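Local coordinates for protein DJ-1 homolog D (Arabidopsis thaliana, PDB 4OGG), which belongs to the DJ-1/PfpI family and carries two successive copies of that family's alpha/beta fold in a single chain, at residues N1-L6 and K79-V84; V32-P37 and F66-T71; L268-Y273 and L294-E299. All coordinates share one frame; numbering follows the deposited sequence.

Contact 1 (N1-L6 and K79-V84); sequences NSRTVL and KYDGLV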
loop_
_atom_site.group_PDB
_atom_site.type_symbol
_atom_site.label_atom_id
_atom_site.label_comp_id
_atom_site.label_asym_id
_atom_site.label_seq_id
_atom_site.Cartn_x
_atom_site.Cartn_y
_atom_site.Cartn_z
ATOM N N ASN C 1 38.648 4.487 -8.015
ATOM C CA ASN C 1 39.961 4.646 -8.703
ATOM C C ASN C 1 41.086 3.937 -7.949
ATOM O O ASN C 1 41.503 2.843 -8.331
ATOM C CB ASN C 1 40.300 6.132 -8.857
ATOM C CG ASN C 1 41.677 6.360 -9.458
ATOM O OD1 ASN C 1 41.989 5.854 -10.537
ATOM N ND2 ASN C 1 42.508 7.129 -8.761
ATOM N N SER C 2 41.569 4.558 -6.879
ATOM C CA SER C 2 42.652 3.976 -6.093
ATOM C C SER C 2 42.151 3.181 -4.889
ATOM O O SER C 2 42.948 2.652 -4.116
ATOM C CB SER C 2 43.613 5.072 -5.623
ATOM O OG SER C 2 42.941 6.033 -4.831
ATOM N N ARG C 3 40.833 3.098 -4.730
ATOM C CA ARG C 3 40.247 2.348 -3.622
ATOM C C ARG C 3 39.029 1.567 -4.107
ATOM O O ARG C 3 38.312 2.010 -5.003
ATOM C CB ARG C 3 39.829 3.291 -2.485
ATOM C CG ARG C 3 40.993 3.943 -1.731
ATOM C CD ARG C 3 41.794 2.916 -0.931
ATOM N NE ARG C 3 42.886 3.526 -0.171
ATOM C CZ ARG C 3 44.036 3.940 -0.699
ATOM N NH1 ARG C 3 44.261 3.811 -2.002
ATOM N NH2 ARG C 3 44.961 4.487 0.079
ATOM N N THR C 4 38.808 0.399 -3.517
ATOM C CA THR C 4 37.672 -0.437 -3.884
ATOM C C THR C 4 36.991 -0.937 -2.616
ATOM O O THR C 4 37.629 -1.528 -1.747
ATOM C CB THR C 4 38.127 -1.629 -4.745
ATOM O OG1 THR C 4 38.822 -1.135 -5.896
ATOM C CG2 THR C 4 36.932 -2.447 -5.208
ATOM N N VAL C 5 35.688 -0.693 -2.520
ATOM C CA VAL C 5 34.912 -1.089 -1.354
ATOM C C VAL C 5 33.813 -2.085 -1.712
ATOM O O VAL C 5 33.238 -2.026 -2.800
ATOM C CB VAL C 5 34.269 0.154 -0.695
ATOM C CG1 VAL C 5 33.249 -0.261 0.353
ATOM C CG2 VAL C 5 35.353 1.021 -0.067
ATOM N N LEU C 6 33.530 -2.993 -0.786
ATOM C CA LEU C 6 32.492 -3.996 -0.981
ATOM C C LEU C 6 31.324 -3.693 -0.039
ATOM O O LEU C 6 31.536 -3.370 1.128
ATOM C CB LEU C 6 33.043 -5.390 -0.669
ATOM C CG LEU C 6 32.098 -6.577 -0.865
ATOM C CD1 LEU C 6 31.773 -6.723 -2.348
ATOM C CD2 LEU C 6 32.750 -7.850 -0.336
ATOM N N LYS C 79 40.984 -7.950 -3.076
ATOM C CA LYS C 79 40.793 -6.817 -3.977
ATOM C C LYS C 79 40.030 -5.658 -3.336
ATOM O O LYS C 79 39.874 -4.603 -3.947
ATOM C CB LYS C 79 40.041 -7.271 -5.233
ATOM C CG LYS C 79 40.730 -8.372 -6.030
ATOM C CD LYS C 79 42.025 -7.895 -6.678
ATOM C CE LYS C 79 42.648 -9.001 -7.523
ATOM N NZ LYS C 79 43.882 -8.560 -8.241
ATOM N N TYR C 80 39.560 -5.850 -2.109
ATOM C CA TYR C 80 38.800 -4.807 -1.429
ATOM C C TYR C 80 39.554 -4.146 -0.288
ATOM O O TYR C 80 40.235 -4.809 0.492
ATOM C CB TYR C 80 37.475 -5.387 -0.935
ATOM C CG TYR C 80 36.612 -5.864 -2.075
ATOM C CD1 TYR C 80 35.950 -4.953 -2.897
ATOM C CD2 TYR C 80 36.527 -7.219 -2.389
ATOM C CE1 TYR C 80 35.230 -5.378 -4.009
ATOM C CE2 TYR C 80 35.810 -7.656 -3.500
ATOM C CZ TYR C 80 35.168 -6.732 -4.306
ATOM O OH TYR C 80 34.478 -7.158 -5.416
ATOM N N ASP C 81 39.420 -2.827 -0.202
ATOM C CA ASP C 81 40.086 -2.042 0.827
ATOM C C ASP C 81 39.190 -1.801 2.035
ATOM O O ASP C 81 39.677 -1.508 3.125
ATOM C CB ASP C 81 40.527 -0.701 0.243
ATOM C CG ASP C 81 41.442 -0.869 -0.954
ATOM O OD1 ASP C 81 42.527 -1.465 -0.788
ATOM O OD2 ASP C 81 41.075 -0.417 -2.058
ATOM N N GLY C 82 37.880 -1.923 1.838
ATOM C CA GLY C 82 36.953 -1.705 2.934
ATOM C C GLY C 82 35.625 -2.404 2.717
ATOM O O GLY C 82 35.295 -2.792 1.597
ATOM N N LEU C 83 34.865 -2.557 3.797
ATOM C CA LEU C 83 33.567 -3.222 3.750
ATOM C C LEU C 83 32.497 -2.362 4.413
ATOM O O LEU C 83 32.742 -1.746 5.449
ATOM C CB LEU C 83 33.645 -4.567 4.476
ATOM C CG LEU C 83 32.335 -5.346 4.654
ATOM C CD1 LEU C 83 31.823 -5.819 3.294
ATOM C CD2 LEU C 83 32.570 -6.535 5.579
ATOM N N VAL C 84 31.315 -2.322 3.803
ATOM C CA VAL C 84 30.190 -1.562 4.345
ATOM C C VAL C 84 29.045 -2.541 4.575
ATOM O O VAL C 84 28.743 -3.358 3.704
ATOM C CB VAL C 84 29.720 -0.461 3.363
ATOM C CG1 VAL C 84 28.520 0.287 3.947
ATOM C CG2 VAL C 84 30.861 0.510 3.093
#

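Contact 2 (V32-P37 and F66-T71); sequences VHTVCP and FTLNAT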
loop_
_atom_site.group_PDB
_atom_site.type_symbol
_atom_site.label_atom_id
_atom_site.label_comp_id
_atom_site.label_asym_id
_atom_site.label_seq_id
_atom_site.Cartn_x
_atom_site.Cartn_y
_atom_site.Cartn_z
ATOM N N VAL C 32 32.954 0.838 -6.030
ATOM C CA VAL C 32 32.118 0.086 -5.103
ATOM C C VAL C 32 31.401 -1.096 -5.745
ATOM O O VAL C 32 30.752 -0.958 -6.783
ATOM C CB VAL C 32 31.044 0.995 -4.456
ATOM C CG1 VAL C 32 30.263 0.211 -3.397
ATOM C CG2 VAL C 32 31.699 2.220 -3.839
ATOM N N HIS C 33 31.519 -2.253 -5.106
ATOM C CA HIS C 33 30.872 -3.472 -5.574
ATOM C C HIS C 33 29.815 -3.893 -4.563
ATOM O O HIS C 33 30.018 -3.779 -3.354
ATOM C CB HIS C 33 31.902 -4.592 -5.742
ATOM C CG HIS C 33 32.801 -4.409 -6.924
ATOM N ND1 HIS C 33 33.850 -5.258 -7.198
ATOM C CD2 HIS C 33 32.795 -3.485 -7.914
ATOM C CE1 HIS C 33 34.453 -4.865 -8.306
ATOM N NE2 HIS C 33 33.832 -3.791 -8.760
ATOM N N THR C 34 28.685 -4.379 -5.061
ATOM C CA THR C 34 27.593 -4.810 -4.194
ATOM C C THR C 34 27.281 -6.275 -4.449
ATOM O O THR C 34 27.124 -6.687 -5.594
ATOM C CB THR C 34 26.330 -3.986 -4.457
ATOM O OG1 THR C 34 26.003 -4.056 -5.851
ATOM C CG2 THR C 34 26.553 -2.531 -4.063
ATOM N N VAL C 35 27.172 -7.047 -3.375
ATOM C CA VAL C 35 26.902 -8.475 -3.474
ATOM C C VAL C 35 25.865 -8.954 -2.461
ATOM O O VAL C 35 25.672 -8.344 -1.410
ATOM C CB VAL C 35 28.199 -9.294 -3.256
ATOM C CG1 VAL C 35 29.233 -8.930 -4.316
ATOM C CG2 VAL C 35 28.760 -9.029 -1.859
ATOM N N CYS C 36 25.202 -10.057 -2.792
ATOM C CA CYS C 36 24.210 -10.657 -1.911
ATOM C C CYS C 36 24.364 -12.160 -2.062
ATOM O O CYS C 36 24.386 -12.669 -3.184
ATOM C CB CYS C 36 22.795 -10.246 -2.316
ATOM S SG CYS C 36 21.497 -11.078 -1.344
ATOM N N PRO C 37 24.486 -12.892 -0.943
ATOM C CA PRO C 37 24.639 -14.348 -1.063
ATOM C C PRO C 37 23.538 -14.978 -1.906
ATOM O O PRO C 37 22.370 -14.607 -1.799
ATOM C CB PRO C 37 24.615 -14.825 0.392
ATOM C CG PRO C 37 23.795 -13.760 1.093
ATOM C CD PRO C 37 24.329 -12.492 0.466
ATOM N N PHE C 66 16.987 -2.743 -5.533
ATOM C CA PHE C 66 18.404 -2.443 -5.713
ATOM C C PHE C 66 19.094 -3.470 -6.606
ATOM O O PHE C 66 19.053 -4.666 -6.326
ATOM C CB PHE C 66 19.119 -2.406 -4.359
ATOM C CG PHE C 66 20.519 -1.877 -4.440
ATOM C CD1 PHE C 66 20.761 -0.510 -4.388
ATOM C CD2 PHE C 66 21.591 -2.739 -4.627
ATOM C CE1 PHE C 66 22.055 -0.006 -4.523
ATOM C CE2 PHE C 66 22.890 -2.246 -4.765
ATOM C CZ PHE C 66 23.120 -0.876 -4.713
ATOM N N THR C 67 19.746 -2.993 -7.662
ATOM C CA THR C 67 20.438 -3.877 -8.595
ATOM C C THR C 67 21.903 -4.074 -8.212
ATOM O O THR C 67 22.668 -3.115 -8.127
ATOM C CB THR C 67 20.371 -3.328 -10.034
ATOM O OG1 THR C 67 19.003 -3.092 -10.397
ATOM C CG2 THR C 67 20.981 -4.327 -11.008
ATOM N N LEU C 68 22.279 -5.326 -7.981
ATOM C CA LEU C 68 23.644 -5.682 -7.604
ATOM C C LEU C 68 24.563 -5.579 -8.817
ATOM O O LEU C 68 24.126 -5.811 -9.942
ATOM C CB LEU C 68 23.673 -7.113 -7.070
ATOM C CG LEU C 68 22.703 -7.400 -5.919
ATOM C CD1 LEU C 68 22.621 -8.901 -5.679
ATOM C CD2 LEU C 68 23.163 -6.665 -4.656
ATOM N N ASN C 69 25.829 -5.230 -8.590
ATOM C CA ASN C 69 26.781 -5.122 -9.690
ATOM C C ASN C 69 27.929 -6.118 -9.573
ATOM O O ASN C 69 28.871 -6.089 -10.369
ATOM C CB ASN C 69 27.334 -3.690 -9.808
ATOM C CG ASN C 69 28.231 -3.294 -8.647
ATOM O OD1 ASN C 69 28.533 -4.096 -7.766
ATOM N ND2 ASN C 69 28.673 -2.043 -8.654
ATOM N N ALA C 70 27.842 -7.009 -8.590
ATOM C CA ALA C 70 28.873 -8.019 -8.383
ATOM C C ALA C 70 28.276 -9.347 -7.924
ATOM O O ALA C 70 27.137 -9.404 -7.453
ATOM C CB ALA C 70 29.896 -7.527 -7.376
ATOM N N THR C 71 29.061 -10.411 -8.055
ATOM C CA THR C 71 28.619 -11.749 -7.687
ATOM C C THR C 71 29.298 -12.245 -6.411
ATOM O O THR C 71 30.507 -12.476 -6.381
ATOM C CB THR C 71 28.898 -12.738 -8.841
ATOM O OG1 THR C 71 28.307 -12.232 -10.049
ATOM C CG2 THR C 71 28.314 -14.114 -8.529
HETATM O O HOH W 1 25.064 -2.065 -7.454
HETATM O O HOH W 2 25.931 -11.038 -5.451
#

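Contact 3 (L268-Y273 and L294-E299); sequences LVSSSY and LNIVKE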
loop_
_atom_site.group_PDB
_atom_site.type_symbol
_atom_site.label_atom_id
_atom_site.label_comp_id
_atom_site.label_asym_id
_atom_site.label_seq_id
_atom_site.Cartn_x
_atom_site.Cartn_y
_atom_site.Cartn_z
ATOM N N LEU C 268 15.970 33.439 4.698
ATOM C CA LEU C 268 16.968 32.776 3.874
ATOM C C LEU C 268 17.770 33.766 3.039
ATOM O O LEU C 268 17.225 34.452 2.174
ATOM C CB LEU C 268 16.280 31.763 2.956
ATOM C CG LEU C 268 17.163 30.777 2.194
ATOM C CD1 LEU C 268 17.907 29.888 3.179
ATOM C CD2 LEU C 268 16.298 29.937 1.269
ATOM N N VAL C 269 19.070 33.836 3.306
ATOM C CA VAL C 269 19.955 34.734 2.574
ATOM C C VAL C 269 20.744 33.920 1.554
ATOM O O VAL C 269 21.725 33.263 1.899
ATOM C CB VAL C 269 20.943 35.441 3.524
ATOM C CG1 VAL C 269 21.781 36.444 2.749
ATOM C CG2 VAL C 269 20.185 36.130 4.645
ATOM N N SER C 270 20.310 33.971 0.300
ATOM C CA SER C 270 20.959 33.225 -0.772
ATOM C C SER C 270 22.427 33.591 -0.960
ATOM O O SER C 270 23.212 32.787 -1.463
ATOM C CB SER C 270 20.208 33.441 -2.087
ATOM O OG SER C 270 18.861 33.013 -1.981
ATOM N N SER C 271 22.800 34.801 -0.561
ATOM C CA SER C 271 24.180 35.246 -0.700
ATOM C C SER C 271 25.063 34.563 0.336
ATOM O O SER C 271 26.289 34.670 0.292
ATOM C CB SER C 271 24.269 36.764 -0.527
ATOM O OG SER C 271 23.900 37.147 0.786
ATOM N N SER C 272 24.429 33.861 1.270
ATOM C CA SER C 272 25.146 33.160 2.327
ATOM C C SER C 272 25.530 31.750 1.896
ATOM O O SER C 272 26.229 31.042 2.621
ATOM C CB SER C 272 24.273 33.076 3.580
ATOM O OG SER C 272 23.791 34.354 3.949
ATOM N N TYR C 273 25.073 31.350 0.714
ATOM C CA TYR C 273 25.351 30.015 0.197
ATOM C C TYR C 273 26.337 30.024 -0.959
ATOM O O TYR C 273 26.427 30.995 -1.709
ATOM C CB TYR C 273 24.040 29.351 -0.232
ATOM C CG TYR C 273 23.121 29.085 0.931
ATOM C CD1 TYR C 273 23.324 27.986 1.764
ATOM C CD2 TYR C 273 22.087 29.966 1.243
ATOM C CE1 TYR C 273 22.522 27.770 2.878
ATOM C CE2 TYR C 273 21.281 29.761 2.358
ATOM C CZ TYR C 273 21.505 28.662 3.171
ATOM O OH TYR C 273 20.723 28.459 4.281
ATOM N N LEU C 294 11.958 31.021 -7.862
ATOM C CA LEU C 294 12.570 31.420 -9.119
ATOM C C LEU C 294 13.615 32.509 -8.887
ATOM O O LEU C 294 14.660 32.528 -9.536
ATOM C CB LEU C 294 11.499 31.918 -10.092
ATOM C CG LEU C 294 10.395 30.914 -10.444
ATOM C CD1 LEU C 294 9.424 31.547 -11.425
ATOM C CD2 LEU C 294 11.010 29.661 -11.040
ATOM N N ASN C 295 13.326 33.410 -7.953
ATOM C CA ASN C 295 14.237 34.505 -7.628
ATOM C C ASN C 295 15.566 33.973 -7.100
ATOM O O ASN C 295 16.631 34.488 -7.441
ATOM C CB ASN C 295 13.600 35.430 -6.584
ATOM C CG ASN C 295 12.494 36.296 -7.163
ATOM O OD1 ASN C 295 11.728 36.916 -6.423
ATOM N ND2 ASN C 295 12.412 36.351 -8.487
ATOM N N ILE C 296 15.497 32.937 -6.270
ATOM C CA ILE C 296 16.696 32.328 -5.698
ATOM C C ILE C 296 17.549 31.710 -6.800
ATOM O O ILE C 296 18.773 31.834 -6.794
ATOM C CB ILE C 296 16.322 31.241 -4.669
ATOM C CG1 ILE C 296 15.593 31.882 -3.485
ATOM C CG2 ILE C 296 17.573 30.510 -4.197
ATOM C CD1 ILE C 296 15.008 30.889 -2.510
ATOM N N VAL C 297 16.898 31.050 -7.750
ATOM C CA VAL C 297 17.604 30.426 -8.860
ATOM C C VAL C 297 18.293 31.471 -9.737
ATOM O O VAL C 297 19.444 31.297 -10.138
ATOM C CB VAL C 297 16.640 29.601 -9.734
ATOM C CG1 VAL C 297 17.369 29.075 -10.960
ATOM C CG2 VAL C 297 16.070 28.446 -8.923
ATOM N N LYS C 298 17.579 32.551 -10.039
ATOM C CA LYS C 298 18.125 33.619 -10.867
ATOM C C LYS C 298 19.344 34.240 -10.195
ATOM O O LYS C 298 20.326 34.580 -10.857
ATOM C CB LYS C 298 17.062 34.694 -11.109
ATOM C CG LYS C 298 15.844 34.201 -11.877
ATOM C CD LYS C 298 14.789 35.290 -11.999
ATOM C CE LYS C 298 13.559 34.790 -12.735
ATOM N NZ LYS C 298 12.513 35.845 -12.828
ATOM N N GLU C 299 19.276 34.378 -8.876
ATOM C CA GLU C 299 20.370 34.955 -8.109
ATOM C C GLU C 299 21.637 34.112 -8.228
ATOM O O GLU C 299 22.705 34.631 -8.551
ATOM C CB GLU C 299 19.966 35.088 -6.641
ATOM C CG GLU C 299 20.962 35.857 -5.796
ATOM C CD GLU C 299 20.426 36.168 -4.415
ATOM O OE1 GLU C 299 19.333 36.769 -4.324
ATOM O OE2 GLU C 299 21.098 35.817 -3.422
#

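Contact 1 (N1-L6 and K79-V84)
Val-5 faces Gly-82 and Leu-6 faces Leu-83 in two neighbouring parallel strands, 3-6 and 82-84, whose axes approach to 4.7 Å and cross at -35°. Leu-6 bonds to the two residues that flank its partner. Leu-6 N donates to Gly-82 O (3.0 Å), and Leu-6 O accepts from Val-84 N (2.9 Å). Just ahead of strand 82-84, Asp-81 holds both backbone polar atoms of Thr-4. Asp-81 N donates to Thr-4 O at 2.7 Å. The carboxylate oxygen Asp-81 OD2 takes Thr-4 N at 2.8 Å, through its anti lone pair, and so stands in for a backbone carbonyl. Arg-3 CD packs against this oxygen, but its guanidinium makes no salt bridge there. NH1 turns back to Ser-2 O, and NE bonds to Leu-187 O. The nearby positive charge would still be expected to favour an ionised Asp-81.

Tyr-80 provides the aromatic surface. Leu-6 CB sits over one face of the Tyr-80 ring, 3.9 Å from its centroid, in a CH-pi contact. With CG anti to the backbone N (chi1 -178°), Leu-6 then carries CD1 along the ring toward CZ. Thr-4 CG2 comes in obliquely, 3.5 Å from Tyr-80 CD1. The ring's hydroxyl bonds to His-33. On the other face of the sheet, Val-5 CG1 meets Val-84 CG2 at 3.7 Å.

Strand 3-8 lies between strands 30-35 and 82-85 in the six-stranded sheet of the first DJ-1/PfpI unit. Helix 98-110 packs on the Leu-83 face, where Phe-107 touches both Tyr-80 and Leu-83.

Contact 2 (V32-P37 and F66-T71)
Thr-34 places OG1 between its backbone N and carbonyl carbon (chi1 55°), and Asn-69 places CG likewise (chi1 68°); the two side chains meet, crossing at about a right angle. The Asn-69 amide bonds the strand edge with both its ends. Asn-69 OD1 accepts from Thr-34 N at 2.7 Å. Asn-69 ND2 donates to Val-32 O at 3.0 Å, close to the plane of both groups. These two bonds fix the rotation of the amide.

The hydroxyl of Thr-34 is also tied to the other segment. Thr-34 OG1 accepts from Asn-69 N at 3.0 Å. A water bonded to Thr-34 OG1 at 2.7 Å donates to Thr-67 O and bridges the two segments. A weak bond runs from Ala-70 N to Thr-34 O (3.1 Å). A second water takes the N-H of Cys-36 and lies against Ala-70 O.

Apolar groups fill in around this polar core. Thr-34 CG2 touches Phe-66 CE2 at the ring edge, 3.7 Å away. Cys-36 CB meets Leu-68 CD1 at 3.6 Å. Val-35 CG1 and Ala-70 CB are tighter than usual at 3.4 Å. Beyond them, Pro-37 O bonds to Gln-249 of the second subunit.

The two segments run about 86° apart, so 66-71 passes across strand 30-35 instead of extending the sheet beside it. That strand is the outermost of its six-stranded sheet within the chain, and strand 3-8 is its neighbour there. Phe-22 of helix 15-27 touches Thr-34 and meets the Phe-66 ring edge-to-face. Strand 44-51 packs on Cys-36, Phe-66 and Leu-68.

Contact 3 (L268-Y273 and L294-E299)
Ser-270 sets its hydroxyl against the branched side chain of Ile-296. Ser-270 OG lies 3.6 Å from Ile-296 CG2 and 3.8 Å from Ile-296 CG1, so it rests across the fork and not on a single methyl. Ile-296 has CG1 anti to its carbonyl carbon (chi1 -64°), which turns both branches to the loop. The outer end of the same side chain meets Leu-268. There CD1 of Ile-296 touches CD2 of Leu-268 at 4.1 Å, a methyl-to-methyl contact between side chains that cross at about a right angle.

Three residues further along the helix, Glu-299 stretches out from the same side. Its CG is anti to the backbone N (chi1 -172°), and the extended chain brings the carboxylate to Ser-270 and Ser-271. Glu-299 OE2 is 3.5 Å from Ser-271 N, but the angle is too poor for a hydrogen bond. The exact placing of the carboxylate is doubtful, because the model sets it too close to the CB of Ser-270.

Residues 268-273 lead into strand 275-278, the first strand of a beta-alpha-beta crossover in the second DJ-1/PfpI unit. Residues 294-299 belong to its helix, 291-302, which runs before the parallel strand 307-309. The loop thus packs on the helix that follows its own strand.

The 3-10 turn is held from within. Ser-272 N donates to Val-269 O at 2.8 Å, and Tyr-273 N to Ser-270 O at 3.2 Å. Lys-305 bonds to Tyr-273 O and, weakly, to Ser-270 O. Phe-300, next to Glu-299 on the helix, touches both Ser-270 and Tyr-273, while Tyr-273 OH reaches Asp-226.

Contacts 1 and 2 belong to the first DJ-1/PfpI unit, contact 3 to the second. Contact 2 is nested in the loop that contact 1 closes, and contact 3 follows later in the chain. The centres of contacts 1 and 2 are about 13 Å apart. They join through neighbouring strands 3-8 and 30-35 of one sheet, and through Tyr-80 and His-33. Contact 3 lies on the opposite side of the chain's centre, its centre about 39 and 40 Å from those of contacts 1 and 2. Both units have sheets of strand order 2-1-3-4-6-5. Contacts 1 and 3 each have a segment at or just before the equivalent strand, 82-85 or 275-278. Contact 1 pairs it with a strand, contact 3 with the following helix.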